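Local coordinates for protein hyperpolarization-activated (Ih) channel (Strongylocentrotus purpuratus, PDB 2PTM) that probably forms part of a voltage-gated, hyperpolarization-activated cation channel, whose carboxy-terminal region, the piece described here, binds cyclic AMP, at residues D113-M127 / R153-S167. Sequence-based numbering, arbitrary orientation.
With CMP (adenosine-3',5'-cyclic-monophosphate), chain C.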
loop_
_atom_site.group_PDB
_atom_site.type_symbol
_atom_site.label_atom_id
_atom_site.label_comp_id
_atom_site.label_asym_id
_atom_site.label_seq_id
_atom_site.Cartn_x
_atom_site.Cartn_y
_atom_site.Cartn_z
ATOM N N ASP A 113 16.341 -10.460 5.116
ATOM C CA ASP A 113 14.974 -9.965 5.268
ATOM C C ASP A 113 13.945 -11.088 5.417
ATOM O O ASP A 113 12.769 -10.828 5.644
ATOM C CB ASP A 113 14.589 -9.019 4.114
ATOM C CG ASP A 113 14.593 -9.702 2.750
ATOM O OD1 ASP A 113 15.025 -10.868 2.642
ATOM O OD2 ASP A 113 14.157 -9.060 1.771
ATOM N N ARG A 114 14.390 -12.334 5.290
ATOM C CA ARG A 114 13.475 -13.468 5.363
ATOM C C ARG A 114 14.248 -14.784 5.494
ATOM O O ARG A 114 15.454 -14.825 5.252
ATOM C CB ARG A 114 12.570 -13.506 4.115
ATOM C CG ARG A 114 13.293 -13.765 2.776
ATOM C CD ARG A 114 12.445 -13.273 1.602
ATOM N NE ARG A 114 12.886 -13.782 0.302
ATOM C CZ ARG A 114 13.890 -13.270 -0.404
ATOM N NH1 ARG A 114 14.577 -12.238 0.075
ATOM N NH2 ARG A 114 14.213 -13.791 -1.583
ATOM N N MET A 115 13.550 -15.849 5.886
ATOM C CA MET A 115 14.130 -17.192 5.896
ATOM C C MET A 115 13.353 -18.055 4.913
ATOM O O MET A 115 12.324 -17.618 4.387
ATOM C CB MET A 115 14.074 -17.820 7.288
ATOM C CG MET A 115 12.659 -18.143 7.751
ATOM S SD MET A 115 12.701 -19.236 9.168
ATOM C CE MET A 115 13.443 -20.693 8.454
ATOM N N PHE A 116 13.845 -19.271 4.674
ATOM C CA PHE A 116 13.321 -20.124 3.603
ATOM C C PHE A 116 13.103 -21.561 4.047
ATOM O O PHE A 116 13.954 -22.140 4.731
ATOM C CB PHE A 116 14.299 -20.157 2.428
ATOM C CG PHE A 116 14.628 -18.801 1.873
ATOM C CD1 PHE A 116 13.933 -18.302 0.777
ATOM C CD2 PHE A 116 15.634 -18.029 2.441
ATOM C CE1 PHE A 116 14.238 -17.050 0.257
ATOM C CE2 PHE A 116 15.934 -16.777 1.932
ATOM C CZ PHE A 116 15.236 -16.284 0.841
ATOM N N PHE A 117 11.981 -22.139 3.633
ATOM C CA PHE A 117 11.723 -23.568 3.800
ATOM C C PHE A 117 11.826 -24.208 2.431
ATOM O O PHE A 117 11.274 -23.678 1.465
ATOM C CB PHE A 117 10.317 -23.799 4.360
ATOM C CG PHE A 117 10.149 -23.314 5.767
ATOM C CD1 PHE A 117 10.373 -24.167 6.837
ATOM C CD2 PHE A 117 9.790 -22.000 6.022
ATOM C CE1 PHE A 117 10.227 -23.723 8.136
ATOM C CE2 PHE A 117 9.645 -21.543 7.327
ATOM C CZ PHE A 117 9.863 -22.405 8.382
ATOM N N ILE A 118 12.518 -25.344 2.338
ATOM C CA ILE A 118 12.692 -26.011 1.052
ATOM C C ILE A 118 11.557 -26.998 0.798
ATOM O O ILE A 118 11.411 -27.990 1.517
ATOM C CB ILE A 118 14.033 -26.776 0.980
ATOM C CG1 ILE A 118 15.213 -25.826 1.229
ATOM C CG2 ILE A 118 14.193 -27.475 -0.369
ATOM C CD1 ILE A 118 16.582 -26.539 1.278
ATOM N N GLN A 119 10.741 -26.724 -0.213
ATOM C CA GLN A 119 9.736 -27.696 -0.609
ATOM C C GLN A 119 10.445 -28.747 -1.427
ATOM O O GLN A 119 10.442 -29.935 -1.087
ATOM C CB GLN A 119 8.640 -27.069 -1.453
ATOM C CG GLN A 119 7.615 -28.110 -1.935
ATOM C CD GLN A 119 6.497 -27.473 -2.702
ATOM O OE1 GLN A 119 6.698 -26.954 -3.802
ATOM N NE2 GLN A 119 5.307 -27.485 -2.123
ATOM N N GLN A 120 11.079 -28.304 -2.507
ATOM C CA GLN A 120 11.864 -29.222 -3.319
ATOM C C GLN A 120 13.135 -28.579 -3.830
ATOM O O GLN A 120 13.134 -27.414 -4.205
ATOM C CB GLN A 120 11.028 -29.763 -4.475
ATOM C CG GLN A 120 10.268 -31.025 -4.080
ATOM C CD GLN A 120 9.602 -31.695 -5.251
ATOM O OE1 GLN A 120 9.946 -32.823 -5.615
ATOM N NE2 GLN A 120 8.635 -31.010 -5.851
ATOM N N GLY A 121 14.223 -29.341 -3.824
ATOM C CA GLY A 121 15.462 -28.858 -4.387
ATOM C C GLY A 121 16.638 -29.142 -3.474
ATOM O O GLY A 121 16.482 -29.615 -2.348
ATOM N N ILE A 122 17.822 -28.839 -3.974
ATOM C CA ILE A 122 19.052 -29.034 -3.213
ATOM C C ILE A 122 19.842 -27.736 -3.239
ATOM O O ILE A 122 20.029 -27.148 -4.302
ATOM C CB ILE A 122 19.910 -30.137 -3.841
ATOM C CG1 ILE A 122 19.152 -31.468 -3.814
ATOM C CG2 ILE A 122 21.237 -30.235 -3.118
ATOM C CD1 ILE A 122 19.839 -32.575 -4.572
ATOM N N VAL A 123 20.286 -27.280 -2.071
ATOM C CA VAL A 123 21.145 -26.105 -1.985
ATOM C C VAL A 123 22.447 -26.455 -1.270
ATOM O O VAL A 123 22.489 -27.396 -0.472
ATOM C CB VAL A 123 20.443 -24.921 -1.261
ATOM C CG1 VAL A 123 19.156 -24.565 -1.969
ATOM C CG2 VAL A 123 20.162 -25.268 0.191
ATOM N N ASP A 124 23.507 -25.714 -1.588
ATOM C CA ASP A 124 24.790 -25.848 -0.904
ATOM C C ASP A 124 24.958 -24.700 0.073
ATOM O O ASP A 124 24.636 -23.558 -0.257
ATOM C CB ASP A 124 25.943 -25.791 -1.908
ATOM C CG ASP A 124 26.049 -27.041 -2.755
ATOM O OD1 ASP A 124 25.602 -28.124 -2.317
ATOM O OD2 ASP A 124 26.600 -26.938 -3.865
ATOM N N ILE A 125 25.454 -25.007 1.272
ATOM C CA ILE A 125 25.814 -23.990 2.253
ATOM C C ILE A 125 27.313 -23.720 2.110
ATOM O O ILE A 125 28.126 -24.605 2.352
ATOM C CB ILE A 125 25.510 -24.473 3.696
ATOM C CG1 ILE A 125 24.051 -24.948 3.818
ATOM C CG2 ILE A 125 25.843 -23.388 4.719
ATOM C CD1 ILE A 125 23.028 -23.926 3.401
ATOM N N ILE A 126 27.675 -22.505 1.710
ATOM C CA ILE A 126 29.059 -22.187 1.369
ATOM C C ILE A 126 29.652 -21.175 2.345
ATOM O O ILE A 126 29.166 -20.051 2.448
ATOM C CB ILE A 126 29.148 -21.617 -0.070
ATOM C CG1 ILE A 126 28.413 -22.542 -1.051
ATOM C CG2 ILE A 126 30.610 -21.377 -0.469
ATOM C CD1 ILE A 126 28.417 -22.061 -2.487
ATOM N N MET A 127 30.698 -21.573 3.060
ATOM C CA MET A 127 31.326 -20.696 4.042
ATOM C C MET A 127 32.092 -19.570 3.359
ATOM O O MET A 127 32.321 -19.612 2.151
ATOM C CB MET A 127 32.253 -21.492 4.966
ATOM C CG MET A 127 31.552 -22.613 5.711
ATOM S SD MET A 127 29.946 -22.098 6.363
ATOM C CE MET A 127 30.427 -20.757 7.465
ATOM N N ARG A 153 24.100 -12.511 7.508
ATOM C CA ARG A 153 24.150 -13.882 6.996
ATOM C C ARG A 153 25.514 -14.511 7.284
ATOM O O ARG A 153 26.539 -13.885 7.039
ATOM C CB ARG A 153 23.904 -13.887 5.489
ATOM C CG ARG A 153 22.568 -13.267 5.040
ATOM C CD ARG A 153 21.369 -14.044 5.549
ATOM N NE ARG A 153 20.160 -13.739 4.785
ATOM C CZ ARG A 153 18.951 -14.211 5.071
ATOM N NH1 ARG A 153 18.779 -15.009 6.116
ATOM N NH2 ARG A 153 17.911 -13.888 4.302
ATOM N N VAL A 154 25.532 -15.749 7.788
ATOM C CA VAL A 154 26.801 -16.366 8.195
ATOM C C VAL A 154 27.408 -17.283 7.139
ATOM O O VAL A 154 28.520 -17.784 7.305
ATOM C CB VAL A 154 26.695 -17.109 9.548
ATOM C CG1 VAL A 154 26.092 -16.191 10.598
ATOM C CG2 VAL A 154 25.882 -18.398 9.409
ATOM N N ALA A 155 26.683 -17.477 6.043
ATOM C CA ALA A 155 27.120 -18.370 4.982
ATOM C C ALA A 155 26.368 -17.956 3.737
ATOM O O ALA A 155 25.378 -17.239 3.834
ATOM C CB ALA A 155 26.787 -19.819 5.339
ATOM N N SER A 156 26.829 -18.386 2.566
ATOM C CA SER A 156 26.027 -18.207 1.359
ATOM C C SER A 156 25.221 -19.474 1.096
ATOM O O SER A 156 25.575 -20.555 1.575
ATOM C CB SER A 156 26.914 -17.882 0.154
ATOM O OG SER A 156 27.699 -16.725 0.396
ATOM N N VAL A 157 24.123 -19.345 0.353
ATOM C CA VAL A 157 23.323 -20.508 -0.004
ATOM C C VAL A 157 23.101 -20.473 -1.504
ATOM O O VAL A 157 22.548 -19.504 -2.028
ATOM C CB VAL A 157 21.968 -20.497 0.722
ATOM C CG1 VAL A 157 21.137 -21.740 0.350
ATOM C CG2 VAL A 157 22.187 -20.407 2.249
ATOM N N LYS A 158 23.542 -21.528 -2.187
ATOM C CA LYS A 158 23.521 -21.570 -3.646
ATOM C C LYS A 158 22.731 -22.774 -4.116
ATOM O O LYS A 158 22.969 -23.884 -3.659
ATOM C CB LYS A 158 24.951 -21.658 -4.189
ATOM C CG LYS A 158 25.092 -21.571 -5.712
ATOM C CD LYS A 158 26.574 -21.626 -6.094
ATOM C CE LYS A 158 26.792 -21.339 -7.590
ATOM N NZ LYS A 158 28.206 -21.582 -7.990
ATOM N N CYS A 159 21.801 -22.557 -5.041
ATOM C CA CYS A 159 20.993 -23.650 -5.573
ATOM C C CYS A 159 21.790 -24.591 -6.477
ATOM O O CYS A 159 22.495 -24.146 -7.385
ATOM C CB CYS A 159 19.827 -23.094 -6.377
ATOM S SG CYS A 159 18.685 -22.138 -5.399
ATOM N N GLU A 160 21.649 -25.894 -6.248
ATOM C CA GLU A 160 22.237 -26.886 -7.137
ATOM C C GLU A 160 21.236 -27.223 -8.241
ATOM O O GLU A 160 21.622 -27.428 -9.379
ATOM C CB GLU A 160 22.637 -28.162 -6.375
ATOM C CG GLU A 160 23.862 -28.027 -5.489
ATOM C CD GLU A 160 25.158 -28.189 -6.262
ATOM O OE1 GLU A 160 26.031 -28.947 -5.796
ATOM O OE2 GLU A 160 25.296 -27.573 -7.344
ATOM N N THR A 161 19.950 -27.260 -7.894
ATOM C CA THR A 161 18.898 -27.671 -8.815
ATOM C C THR A 161 17.916 -26.515 -8.909
ATOM O O THR A 161 18.136 -25.478 -8.295
ATOM C CB THR A 161 18.136 -28.881 -8.260
ATOM O OG1 THR A 161 17.493 -28.512 -7.032
ATOM C CG2 THR A 161 19.081 -30.057 -7.984
ATOM N N TYR A 162 16.844 -26.675 -9.677
ATOM C CA TYR A 162 15.703 -25.784 -9.507
ATOM C C TYR A 162 15.213 -25.983 -8.078
ATOM O O TYR A 162 15.167 -27.118 -7.596
ATOM C CB TYR A 162 14.585 -26.126 -10.503
ATOM C CG TYR A 162 14.696 -25.357 -11.793
ATOM C CD1 TYR A 162 15.547 -25.783 -12.803
ATOM C CD2 TYR A 162 13.964 -24.187 -11.992
ATOM C CE1 TYR A 162 15.661 -25.072 -13.985
ATOM C CE2 TYR A 162 14.073 -23.468 -13.156
ATOM C CZ TYR A 162 14.926 -23.914 -14.153
ATOM O OH TYR A 162 15.039 -23.202 -15.318
ATOM N N CYS A 163 14.849 -24.898 -7.401
ATOM C CA CYS A 163 14.374 -24.991 -6.023
ATOM C C CYS A 163 13.050 -24.286 -5.876
ATOM O O CYS A 163 12.879 -23.171 -6.358
ATOM C CB CYS A 163 15.381 -24.378 -5.040
ATOM S SG CYS A 163 16.911 -25.339 -4.911
ATOM N N THR A 164 12.116 -24.950 -5.216
ATOM C CA THR A 164 10.871 -24.311 -4.849
ATOM C C THR A 164 10.916 -24.128 -3.341
ATOM O O THR A 164 11.073 -25.090 -2.588
ATOM C CB THR A 164 9.669 -25.150 -5.284
ATOM O OG1 THR A 164 9.794 -26.465 -4.738
ATOM C CG2 THR A 164 9.641 -25.268 -6.797
ATOM N N LEU A 165 10.811 -22.877 -2.918
ATOM C CA LEU A 165 10.976 -22.497 -1.520
ATOM C C LEU A 165 9.730 -21.769 -1.042
ATOM O O LEU A 165 8.951 -21.244 -1.856
ATOM C CB LEU A 165 12.174 -21.546 -1.372
ATOM C CG LEU A 165 13.487 -21.989 -2.017
ATOM C CD1 LEU A 165 14.554 -20.912 -1.868
ATOM C CD2 LEU A 165 13.938 -23.296 -1.379
ATOM N N PHE A 166 9.539 -21.732 0.272
ATOM C CA PHE A 166 8.530 -20.867 0.868
ATOM C C PHE A 166 9.232 -19.988 1.873
ATOM O O PHE A 166 9.879 -20.498 2.796
ATOM C CB PHE A 166 7.447 -21.697 1.549
ATOM C CG PHE A 166 6.529 -22.382 0.579
ATOM C CD1 PHE A 166 5.375 -21.752 0.138
ATOM C CD2 PHE A 166 6.835 -23.636 0.084
ATOM C CE1 PHE A 166 4.523 -22.381 -0.758
ATOM C CE2 PHE A 166 5.994 -24.270 -0.821
ATOM C CZ PHE A 166 4.842 -23.641 -1.247
ATOM N N SER A 167 9.142 -18.673 1.691
ATOM C CA SER A 167 9.861 -17.769 2.584
ATOM C C SER A 167 8.948 -17.206 3.666
ATOM O O SER A 167 7.732 -17.131 3.482
ATOM C CB SER A 167 10.511 -16.631 1.792
ATOM O OG SER A 167 9.531 -15.871 1.100
HETATM P P CMP C . 21.719 -17.222 7.758
HETATM O O1P CMP C . 23.072 -16.814 8.423
HETATM O O2P CMP C . 20.563 -16.375 8.007
HETATM O "O5'" CMP C . 22.176 -17.420 6.229
HETATM C "C5'" CMP C . 22.804 -18.561 5.695
HETATM C "C4'" CMP C . 22.182 -19.862 6.185
HETATM O "O4'" CMP C . 22.965 -21.037 6.011
HETATM C "C3'" CMP C . 22.106 -19.781 7.690
HETATM O "O3'" CMP C . 21.456 -18.723 8.308
HETATM C "C2'" CMP C . 21.713 -21.180 8.164
HETATM O "O2'" CMP C . 20.348 -21.407 7.842
HETATM C "C1'" CMP C . 22.516 -21.959 7.067
HETATM N N9 CMP C . 23.679 -22.599 7.611
HETATM C C8 CMP C . 24.905 -22.024 8.029
HETATM N N7 CMP C . 25.793 -22.943 8.444
HETATM C C5 CMP C . 25.133 -24.171 8.320
HETATM C C6 CMP C . 25.481 -25.525 8.597
HETATM N N6 CMP C . 26.725 -25.841 9.082
HETATM N N1 CMP C . 24.557 -26.506 8.366
HETATM C C2 CMP C . 23.349 -26.163 7.866
HETATM N N3 CMP C . 22.875 -24.939 7.548
HETATM C C4 CMP C . 23.800 -23.975 7.776
HETATM O O HOH W 1 17.496 -12.054 2.221
HETATM O O HOH W 2 7.897 -28.446 -5.574
HETATM O O HOH W 3 25.054 -25.028 -5.554
HETATM O O HOH W 4 30.062 -17.480 1.643
#
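In the beta roll of this cyclic nucleotide-binding domain, the Arg153 guanidinium bridges the ligand phosphate and the backbone carbonyl of Arg114, a worked example of one side chain tying ligand to fold. Its NH1 gives a hydrogen bond to O2P of the cyclic AMP phosphate (2.9 Å). A second hydrogen bond runs from NH2 to Arg114 O, nearly straight at 168° and in the carbonyl plane. Both acceptors lie at the guanidinium edge, and water 1 joins NH2 to Asp113 OD1. A leucine in place of Arg153 would probably leave the phosphate oxygen without this charged partner and the Arg114 carbonyl without its donor. Val154 N donates a hydrogen bond to the second non-ester phosphate oxygen, O1P; Ile125 CG2 lies 3.7 Å from purine N9.

Behind this shell, 123-126 pairs antiparallel with 156-159 in one sheet and 114-118 with 163-167 in the other, the chain turning between them at Gln119. There a classic beta bulge sets Gln119 and Gln120 against Thr164, whose O accepts both backbone N-H groups. The Gln119 side chain, extended with chi1 at 177° so that CG lies opposite the backbone N, carries its amide to the Phe166 ring, the planes 83° apart and NE2 at the ring edge, 3.5 Å from CE2.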